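Local coordinates for protein YohF (Salmonella typhimurium, PDB 6WON) that probably acts as an acetoin dehydrogenase, a short-chain dehydrogenase/reductase expected to carry out oxidation or reduction with a nicotinamide cofactor, at residues Met3-Ile8 against Asn27-Gly32; Val143-Pro148 against Ala182-Ala187; Gly32-Ser37 against Gln71-Leu76. All coordinates share one frame; numbering follows the deposited sequence.

The three contacts all involve the single parallel sheet of this Rossmann-type domain. Contact 1 pairs strands 6-9 and 30-35. Contact 3 continues along strand 30-35 and packs it on helix 71-80. These two share Gly32, their centres are about 15 Å apart, and Ile8 CG2 meets Leu76 CD2 at 4.1 Å. Contact 2 uses the end of strand 178-185 and the loop after strand 135-140. Its centre is about 27 Å from contact 1's and about 25 Å from contact 3's, across the chain's centre. Along the chain the order is 1, 3, 2. Contacts 1 and 3 build the start of the fold; contact 2 probably lies near the catalytic site, as in other SDR enzymes.

Contact 1. Residues Met3-Ile8 against Asn27-Gly32; sequences MTKVAI and NGFDIG
Ala7 O takes the shortest backbone bond of this contact, from Gly32 N at 2.8 Å with an N-H...O angle of 170°. The CA-H of Ile31 also points at this oxygen. One step back, Asp30 O accepts from Ala7 N at 2.9 Å and meets the CA-H of Val6. The bond from Asp30 N to Lys5 O is weak, bent to 124°. Two waters carry the join further. One bridges Thr4 O and Asp30 OD2. The other accepts from Lys5 N and donates to Gly28 O.

Asp30 turns its carboxylate back towards Thr4: chi1 of -72° puts CG beside the backbone N, on the side where the chain came from and Thr4 lies. Methyl CG2 of Thr4 comes within 3.3 Å of Asp30 OD2, and the two side chains cross at about a right angle. The other oxygen, OD1, accepts from the backbone N of Arg55. On the opposite face of the sheet, Ala7 CB sits 3.8 Å from Ile31 CD1 and 4.0 Å from Phe29 CD2. Lys5 CB lies obliquely against the Phe29 ring, 3.6 Å from CE2, while its amine leads away to a salt bridge with Glu133. Gly28 ends helix 15-27 in a Schellman motif. The chain then enters its second strand, parallel to the first. This is the opening beta-alpha-beta crossover of a Rossmann fold.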
loop_
_atom_site.group_PDB
_atom_site.type_symbol
_atom_site.label_atom_id
_atom_site.label_comp_id
_atom_site.label_asym_id
_atom_site.label_seq_id
_atom_site.Cartn_x
_atom_site.Cartn_y
_atom_site.Cartn_z
ATOM N N MET B 3 35.661 -12.433 -15.436
ATOM C CA MET B 3 34.813 -11.990 -14.343
ATOM C C MET B 3 33.948 -10.788 -14.703
ATOM O O MET B 3 33.247 -10.279 -13.821
ATOM C CB MET B 3 35.672 -11.634 -13.121
ATOM C CG MET B 3 35.990 -12.789 -12.172
ATOM S SD MET B 3 37.308 -12.341 -10.996
ATOM C CE MET B 3 36.405 -12.240 -9.445
ATOM N N THR B 4 33.988 -10.303 -15.949
ATOM C CA THR B 4 33.242 -9.093 -16.300
ATOM C C THR B 4 31.760 -9.400 -16.486
ATOM O O THR B 4 31.392 -10.309 -17.231
ATOM C CB THR B 4 33.791 -8.439 -17.569
ATOM O OG1 THR B 4 35.195 -8.201 -17.418
ATOM C CG2 THR B 4 33.097 -7.102 -17.802
ATOM N N LYS B 5 30.915 -8.635 -15.811
ATOM C CA LYS B 5 29.471 -8.803 -15.870
ATOM C C LYS B 5 28.879 -7.910 -16.954
ATOM O O LYS B 5 29.452 -6.885 -17.339
ATOM C CB LYS B 5 28.830 -8.474 -14.515
ATOM C CG LYS B 5 29.416 -9.244 -13.330
ATOM C CD LYS B 5 29.186 -10.742 -13.491
ATOM C CE LYS B 5 29.591 -11.514 -12.240
ATOM N NZ LYS B 5 29.327 -12.981 -12.383
ATOM N N VAL B 6 27.710 -8.306 -17.441
ATOM C CA VAL B 6 27.047 -7.611 -18.534
ATOM C C VAL B 6 25.720 -7.061 -18.033
ATOM O O VAL B 6 24.937 -7.786 -17.406
ATOM C CB VAL B 6 26.837 -8.539 -19.747
ATOM C CG1 VAL B 6 25.932 -7.871 -20.784
ATOM C CG2 VAL B 6 28.180 -8.915 -20.357
ATOM N N ALA B 7 25.478 -5.783 -18.300
ATOM C CA ALA B 7 24.188 -5.152 -18.070
ATOM C C ALA B 7 23.573 -4.772 -19.408
ATOM O O ALA B 7 24.245 -4.184 -20.263
ATOM C CB ALA B 7 24.316 -3.901 -17.201
ATOM N N ILE B 8 22.301 -5.096 -19.586
ATOM C CA ILE B 8 21.543 -4.628 -20.737
ATOM C C ILE B 8 20.495 -3.642 -20.247
ATOM O O ILE B 8 19.779 -3.914 -19.278
ATOM C CB ILE B 8 20.922 -5.796 -21.510
ATOM C CG1 ILE B 8 22.045 -6.517 -22.262
ATOM C CG2 ILE B 8 19.857 -5.277 -22.471
ATOM C CD1 ILE B 8 21.629 -7.814 -22.842
ATOM N N ASN B 27 30.646 1.720 -13.415
ATOM C CA ASN B 27 30.814 0.794 -12.300
ATOM C C ASN B 27 31.434 -0.537 -12.717
ATOM O O ASN B 27 31.724 -1.364 -11.844
ATOM C CB ASN B 27 29.465 0.569 -11.604
ATOM C CG ASN B 27 29.096 1.729 -10.663
ATOM O OD1 ASN B 27 29.875 2.678 -10.493
ATOM N ND2 ASN B 27 27.900 1.664 -10.069
ATOM N N GLY B 28 31.659 -0.762 -14.014
ATOM C CA GLY B 28 32.429 -1.910 -14.462
ATOM C C GLY B 28 31.675 -2.961 -15.250
ATOM O O GLY B 28 32.221 -4.037 -15.521
ATOM N N PHE B 29 30.435 -2.680 -15.634
ATOM C CA PHE B 29 29.680 -3.612 -16.464
ATOM C C PHE B 29 29.967 -3.352 -17.941
ATOM O O PHE B 29 29.904 -2.204 -18.393
ATOM C CB PHE B 29 28.176 -3.482 -16.215
ATOM C CG PHE B 29 27.723 -3.985 -14.869
ATOM C CD1 PHE B 29 27.816 -3.174 -13.745
ATOM C CD2 PHE B 29 27.163 -5.257 -14.738
ATOM C CE1 PHE B 29 27.377 -3.635 -12.502
ATOM C CE2 PHE B 29 26.723 -5.726 -13.501
ATOM C CZ PHE B 29 26.830 -4.921 -12.386
ATOM N N ASP B 30 30.274 -4.413 -18.692
ATOM C CA ASP B 30 30.026 -4.367 -20.129
ATOM C C ASP B 30 28.549 -4.061 -20.342
ATOM O O ASP B 30 27.697 -4.502 -19.564
ATOM C CB ASP B 30 30.396 -5.695 -20.800
ATOM C CG ASP B 30 31.897 -5.911 -20.878
ATOM O OD1 ASP B 30 32.655 -4.912 -20.792
ATOM O OD2 ASP B 30 32.323 -7.080 -21.034
ATOM N N ILE B 31 28.241 -3.289 -21.384
ATOM C CA ILE B 31 26.929 -2.657 -21.524
ATOM C C ILE B 31 26.303 -3.043 -22.860
ATOM O O ILE B 31 26.932 -2.900 -23.911
ATOM C CB ILE B 31 27.027 -1.124 -21.421
ATOM C CG1 ILE B 31 27.346 -0.710 -19.994
ATOM C CG2 ILE B 31 25.736 -0.479 -21.892
ATOM C CD1 ILE B 31 26.364 -1.240 -18.990
ATOM N N GLY B 32 25.046 -3.494 -22.815
ATOM C CA GLY B 32 24.206 -3.554 -23.997
ATOM C C GLY B 32 23.206 -2.409 -24.005
ATOM O O GLY B 32 22.521 -2.158 -23.008
HETATM O O HOH W 1 31.422 -9.892 -20.345
HETATM O O HOH W 2 31.827 -6.416 -14.121
#

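Contact 2. Residues Val143-Pro148 against Ala182-Ala187; sequences VHEHTP and AVAPGA
Val143 N donates to Pro185 O at 2.9 Å, the one hydrogen bond between the two segments. The N-H...O angle is 149°, and the donor stands above the carbonyl plane. Val143 CG1 packs on Gly186 CA at 3.7 Å. Val143 CG1 is anti to the carbonyl carbon (chi1 -70°), on the side of the backbone N. Glu145 reaches across with an extended chain, and its OE1 lies 3.8 Å from Ala182 CB. The edge of the His146 ring faces Ala184 CB.

A second shell sets these groups. Val143 O accepts from both His146 N and Thr147 N, which holds the 3-10 turn closed. His144 ND1 donates to Thr147 O at 2.9 Å, and Val143 CG2 lies over the centre of one face of the His144 ring. Glu145 OE1 is hydrogen-bonded to Thr141 and Ser238, and His146 NE2 also bonds Ser238. The turn directly follows Ser142, which fits the SDR active-site serine; Tyr155, touching His144, is its probable partner.

Thr147 and Pro148 meet Asn249 and Leu247 of a second subunit. Strand 178-185 ends at Pro185 and runs between strands 135-140 and 238-241. Val183 points away from the turn, onto helix 216-226. Ala182 touches Thr166 of helix 153-173.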
loop_
_atom_site.group_PDB
_atom_site.type_symbol
_atom_site.label_atom_id
_atom_site.label_comp_id
_atom_site.label_asym_id
_atom_site.label_seq_id
_atom_site.Cartn_x
_atom_site.Cartn_y
_atom_site.Cartn_z
ATOM N N VAL B 143 5.622 6.240 -10.513
ATOM C CA VAL B 143 4.690 6.410 -9.399
ATOM C C VAL B 143 3.309 5.909 -9.784
ATOM O O VAL B 143 2.527 5.507 -8.914
ATOM C CB VAL B 143 4.602 7.867 -8.918
ATOM C CG1 VAL B 143 5.878 8.258 -8.225
ATOM C CG2 VAL B 143 4.260 8.831 -10.089
ATOM N N HIS B 144 3.004 5.873 -11.084
ATOM C CA HIS B 144 1.691 5.428 -11.523
ATOM C C HIS B 144 1.553 3.911 -11.572
ATOM O O HIS B 144 0.502 3.408 -11.998
ATOM C CB HIS B 144 1.383 6.086 -12.859
ATOM C CG HIS B 144 1.456 7.581 -12.778
ATOM N ND1 HIS B 144 0.604 8.314 -11.980
ATOM C CD2 HIS B 144 2.322 8.469 -13.326
ATOM C CE1 HIS B 144 0.917 9.597 -12.073
ATOM N NE2 HIS B 144 1.949 9.716 -12.890
ATOM N N GLU B 145 2.577 3.177 -11.135
ATOM C CA GLU B 145 2.373 1.805 -10.665
ATOM C C GLU B 145 1.489 1.764 -9.418
ATOM O O GLU B 145 0.954 0.699 -9.079
ATOM C CB GLU B 145 3.737 1.155 -10.359
ATOM C CG GLU B 145 3.690 -0.270 -9.794
ATOM C CD GLU B 145 5.008 -0.728 -9.186
ATOM O OE1 GLU B 145 6.083 -0.188 -9.549
ATOM O OE2 GLU B 145 4.974 -1.652 -8.347
ATOM N N HIS B 146 1.312 2.907 -8.739
ATOM C CA HIS B 146 0.664 2.978 -7.436
ATOM C C HIS B 146 -0.520 3.930 -7.375
ATOM O O HIS B 146 -1.452 3.682 -6.593
ATOM C CB HIS B 146 1.691 3.393 -6.359
ATOM C CG HIS B 146 2.903 2.519 -6.329
ATOM N ND1 HIS B 146 2.873 1.228 -5.843
ATOM C CD2 HIS B 146 4.167 2.725 -6.770
ATOM C CE1 HIS B 146 4.067 0.680 -5.975
ATOM N NE2 HIS B 146 4.873 1.566 -6.532
ATOM N N THR B 147 -0.517 5.002 -8.162
ATOM C CA THR B 147 -1.548 6.030 -8.077
ATOM C C THR B 147 -1.855 6.472 -9.503
ATOM O O THR B 147 -0.970 6.426 -10.362
ATOM C CB THR B 147 -1.078 7.211 -7.196
ATOM O OG1 THR B 147 -2.107 8.211 -7.079
ATOM C CG2 THR B 147 0.205 7.855 -7.768
ATOM N N PRO B 148 -3.104 6.818 -9.808
ATOM C CA PRO B 148 -3.480 7.013 -11.215
ATOM C C PRO B 148 -2.937 8.314 -11.781
ATOM O O PRO B 148 -2.733 9.296 -11.067
ATOM C CB PRO B 148 -5.016 7.037 -11.174
ATOM C CG PRO B 148 -5.331 7.569 -9.781
ATOM C CD PRO B 148 -4.253 6.979 -8.896
ATOM N N ALA B 182 11.342 -3.216 -8.839
ATOM C CA ALA B 182 10.940 -2.058 -9.621
ATOM C C ALA B 182 11.527 -0.788 -9.006
ATOM O O ALA B 182 11.564 -0.641 -7.779
ATOM C CB ALA B 182 9.410 -1.939 -9.684
ATOM N N VAL B 183 11.988 0.120 -9.864
ATOM C CA VAL B 183 12.237 1.511 -9.500
ATOM C C VAL B 183 11.159 2.351 -10.161
ATOM O O VAL B 183 10.941 2.245 -11.373
ATOM C CB VAL B 183 13.637 1.984 -9.935
ATOM C CG1 VAL B 183 13.816 3.472 -9.623
ATOM C CG2 VAL B 183 14.711 1.165 -9.245
ATOM N N ALA B 184 10.494 3.190 -9.367
ATOM C CA ALA B 184 9.253 3.866 -9.756
ATOM C C ALA B 184 9.502 5.368 -9.762
ATOM O O ALA B 184 9.360 6.028 -8.717
ATOM C CB ALA B 184 8.116 3.498 -8.790
ATOM N N PRO B 185 9.908 5.950 -10.894
ATOM C CA PRO B 185 10.235 7.382 -10.896
ATOM C C PRO B 185 8.988 8.246 -10.792
ATOM O O PRO B 185 7.908 7.883 -11.254
ATOM C CB PRO B 185 10.940 7.589 -12.245
ATOM C CG PRO B 185 11.373 6.203 -12.684
ATOM C CD PRO B 185 10.252 5.312 -12.181
ATOM N N GLY B 186 9.147 9.402 -10.150
ATOM C CA GLY B 186 8.146 10.448 -10.251
ATOM C C GLY B 186 8.368 11.177 -11.560
ATOM O O GLY B 186 8.704 10.537 -12.559
ATOM N N ALA B 187 8.225 12.498 -11.573
ATOM C CA ALA B 187 8.443 13.272 -12.787
ATOM C C ALA B 187 9.932 13.528 -12.961
ATOM O O ALA B 187 10.567 14.150 -12.101
ATOM C CB ALA B 187 7.670 14.587 -12.735
#

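Contact 3. Residues Gly32-Ser37 against Gln71-Leu76; sequences GITWHS and QAIEHL
Leu76 has the largest share of the surface buried here and meets the strand with its methyl CD2. Leu76 CD2 lies 3.7 Å from Gly32 CA and 3.8 Å from Ile33 N, directly on the backbone. Gly32 has no side chain to stand between them. The leucine is stretched out to get there: its CG is anti to the backbone N (chi1 -171°), and CD2 continues the line anti to CA. Methyl CD1 also comes near Gly32 CA.

Thr34 is the second main partner and sits two residues further along the same face of the strand. Its methyl CG2 touches Leu76 CD2 at 3.8 Å and Ile73 CD1 at 4.1 Å, so one methyl receives two side chains from successive helical turns. The end of Ile73 bends nearer to the strand than its CB direction suggests. The Thr34 hydroxyl is turned elsewhere. OG1 accepts from the backbone N of Ala11, in the loop after strand 6-9, which in relatives forms the glycine-rich, nucleotide-binding turn and probably does so here. Across the two segments there are no hydrogen bonds; the contact is apolar packing.

The helix segment runs roughly antiparallel to the strand, at 151°, with a closest axis approach of 9.7 Å. Ile33 points to the other side of the sheet, onto helix 39-50. Leu76 also touches Glu57 of strand 56-60, while Ile73 packs on Cys120 and Ile123 of helix 103-131. Helix 71-80 thus covers strands 56-60, 30-35 and 6-9 on one face of the sheet, beside helix 103-131.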
loop_
_atom_site.group_PDB
_atom_site.type_symbol
_atom_site.label_atom_id
_atom_site.label_comp_id
_atom_site.label_asym_id
_atom_site.label_seq_id
_atom_site.Cartn_x
_atom_site.Cartn_y
_atom_site.Cartn_z
ATOM N N GLY B 32 25.046 -3.494 -22.815
ATOM C CA GLY B 32 24.206 -3.554 -23.997
ATOM C C GLY B 32 23.206 -2.409 -24.005
ATOM O O GLY B 32 22.521 -2.158 -23.008
ATOM N N ILE B 33 23.120 -1.735 -25.153
ATOM C CA ILE B 33 22.291 -0.550 -25.353
ATOM C C ILE B 33 21.292 -0.852 -26.462
ATOM O O ILE B 33 21.691 -1.270 -27.553
ATOM C CB ILE B 33 23.162 0.669 -25.726
ATOM C CG1 ILE B 33 23.990 1.143 -24.534
ATOM C CG2 ILE B 33 22.331 1.803 -26.311
ATOM C CD1 ILE B 33 25.390 1.628 -24.929
ATOM N N THR B 34 20.000 -0.644 -26.199
ATOM C CA THR B 34 19.007 -0.745 -27.267
ATOM C C THR B 34 18.403 0.624 -27.550
ATOM O O THR B 34 18.357 1.499 -26.677
ATOM C CB THR B 34 17.893 -1.760 -26.957
ATOM O OG1 THR B 34 16.853 -1.156 -26.156
ATOM C CG2 THR B 34 18.459 -2.973 -26.255
ATOM N N TRP B 35 17.953 0.804 -28.794
ATOM C CA TRP B 35 17.404 2.066 -29.259
ATOM C C TRP B 35 16.249 1.802 -30.217
ATOM O O TRP B 35 16.261 0.834 -30.989
ATOM C CB TRP B 35 18.475 2.925 -29.954
ATOM C CG TRP B 35 19.177 2.235 -31.100
ATOM C CD1 TRP B 35 20.278 1.432 -31.021
ATOM C CD2 TRP B 35 18.837 2.310 -32.497
ATOM N NE1 TRP B 35 20.642 0.999 -32.274
ATOM C CE2 TRP B 35 19.775 1.519 -33.198
ATOM C CE3 TRP B 35 17.825 2.959 -33.220
ATOM C CZ2 TRP B 35 19.735 1.358 -34.587
ATOM C CZ3 TRP B 35 17.787 2.799 -34.607
ATOM C CH2 TRP B 35 18.736 2.002 -35.272
ATOM N N HIS B 36 15.256 2.661 -30.180
ATOM C CA HIS B 36 14.094 2.522 -31.006
ATOM C C HIS B 36 14.235 3.285 -32.320
ATOM O O HIS B 36 14.130 2.701 -33.319
ATOM C CB HIS B 36 12.871 2.934 -30.265
ATOM C CG HIS B 36 11.638 2.937 -31.095
ATOM N ND1 HIS B 36 10.916 1.804 -31.363
ATOM C CD2 HIS B 36 11.006 3.942 -31.728
ATOM C CE1 HIS B 36 9.890 2.113 -32.116
ATOM N NE2 HIS B 36 9.926 3.403 -32.359
ATOM N N SER B 37 14.554 4.554 -32.280
ATOM C CA SER B 37 14.777 5.319 -33.500
ATOM C C SER B 37 15.978 6.252 -33.456
ATOM O O SER B 37 16.354 6.781 -34.509
ATOM C CB SER B 37 13.530 6.143 -33.852
ATOM O OG SER B 37 13.474 7.294 -33.042
ATOM N N GLN B 71 13.361 -10.352 -30.028
ATOM C CA GLN B 71 14.512 -11.198 -30.335
ATOM C C GLN B 71 15.816 -10.402 -30.355
ATOM O O GLN B 71 16.894 -10.964 -30.107
ATOM C CB GLN B 71 14.298 -11.915 -31.665
ATOM C CG GLN B 71 13.417 -13.157 -31.558
ATOM C CD GLN B 71 13.892 -14.103 -30.465
ATOM O OE1 GLN B 71 14.983 -14.686 -30.554
ATOM N NE2 GLN B 71 13.081 -14.250 -29.419
ATOM N N ALA B 72 15.743 -9.093 -30.620
ATOM C CA ALA B 72 16.951 -8.271 -30.591
ATOM C C ALA B 72 17.658 -8.344 -29.234
ATOM O O ALA B 72 18.880 -8.163 -29.153
ATOM C CB ALA B 72 16.597 -6.826 -30.946
ATOM N N ILE B 73 16.917 -8.611 -28.159
ATOM C CA ILE B 73 17.566 -8.821 -26.865
ATOM C C ILE B 73 18.443 -10.066 -26.899
ATOM O O ILE B 73 19.572 -10.064 -26.388
ATOM C CB ILE B 73 16.509 -8.910 -25.754
ATOM C CG1 ILE B 73 15.717 -7.600 -25.676
ATOM C CG2 ILE B 73 17.177 -9.225 -24.416
ATOM C CD1 ILE B 73 16.515 -6.420 -25.165
ATOM N N GLU B 74 17.941 -11.151 -27.494
ATOM C CA GLU B 74 18.734 -12.373 -27.599
ATOM C C GLU B 74 19.978 -12.149 -28.451
ATOM O O GLU B 74 21.051 -12.691 -28.150
ATOM C CB GLU B 74 17.876 -13.505 -28.168
ATOM C CG GLU B 74 18.643 -14.784 -28.489
ATOM C CD GLU B 74 19.181 -15.482 -27.247
ATOM O OE1 GLU B 74 18.708 -15.192 -26.127
ATOM O OE2 GLU B 74 20.089 -16.331 -27.396
ATOM N N HIS B 75 19.866 -11.329 -29.502
ATOM C CA HIS B 75 21.036 -11.062 -30.338
ATOM C C HIS B 75 22.078 -10.240 -29.586
ATOM O O HIS B 75 23.284 -10.495 -29.708
ATOM C CB HIS B 75 20.622 -10.343 -31.617
ATOM C CG HIS B 75 19.635 -11.106 -32.443
ATOM N ND1 HIS B 75 19.867 -12.392 -32.880
ATOM C CD2 HIS B 75 18.410 -10.764 -32.911
ATOM C CE1 HIS B 75 18.828 -12.811 -33.580
ATOM N NE2 HIS B 75 17.930 -11.842 -33.615
ATOM N N LEU B 76 21.632 -9.244 -28.820
ATOM C CA LEU B 76 22.557 -8.440 -28.027
ATOM C C LEU B 76 23.278 -9.301 -26.994
ATOM O O LEU B 76 24.507 -9.241 -26.865
ATOM C CB LEU B 76 21.795 -7.297 -27.353
ATOM C CG LEU B 76 22.595 -6.200 -26.643
ATOM C CD1 LEU B 76 23.666 -5.626 -27.556
ATOM C CD2 LEU B 76 21.650 -5.088 -26.149
#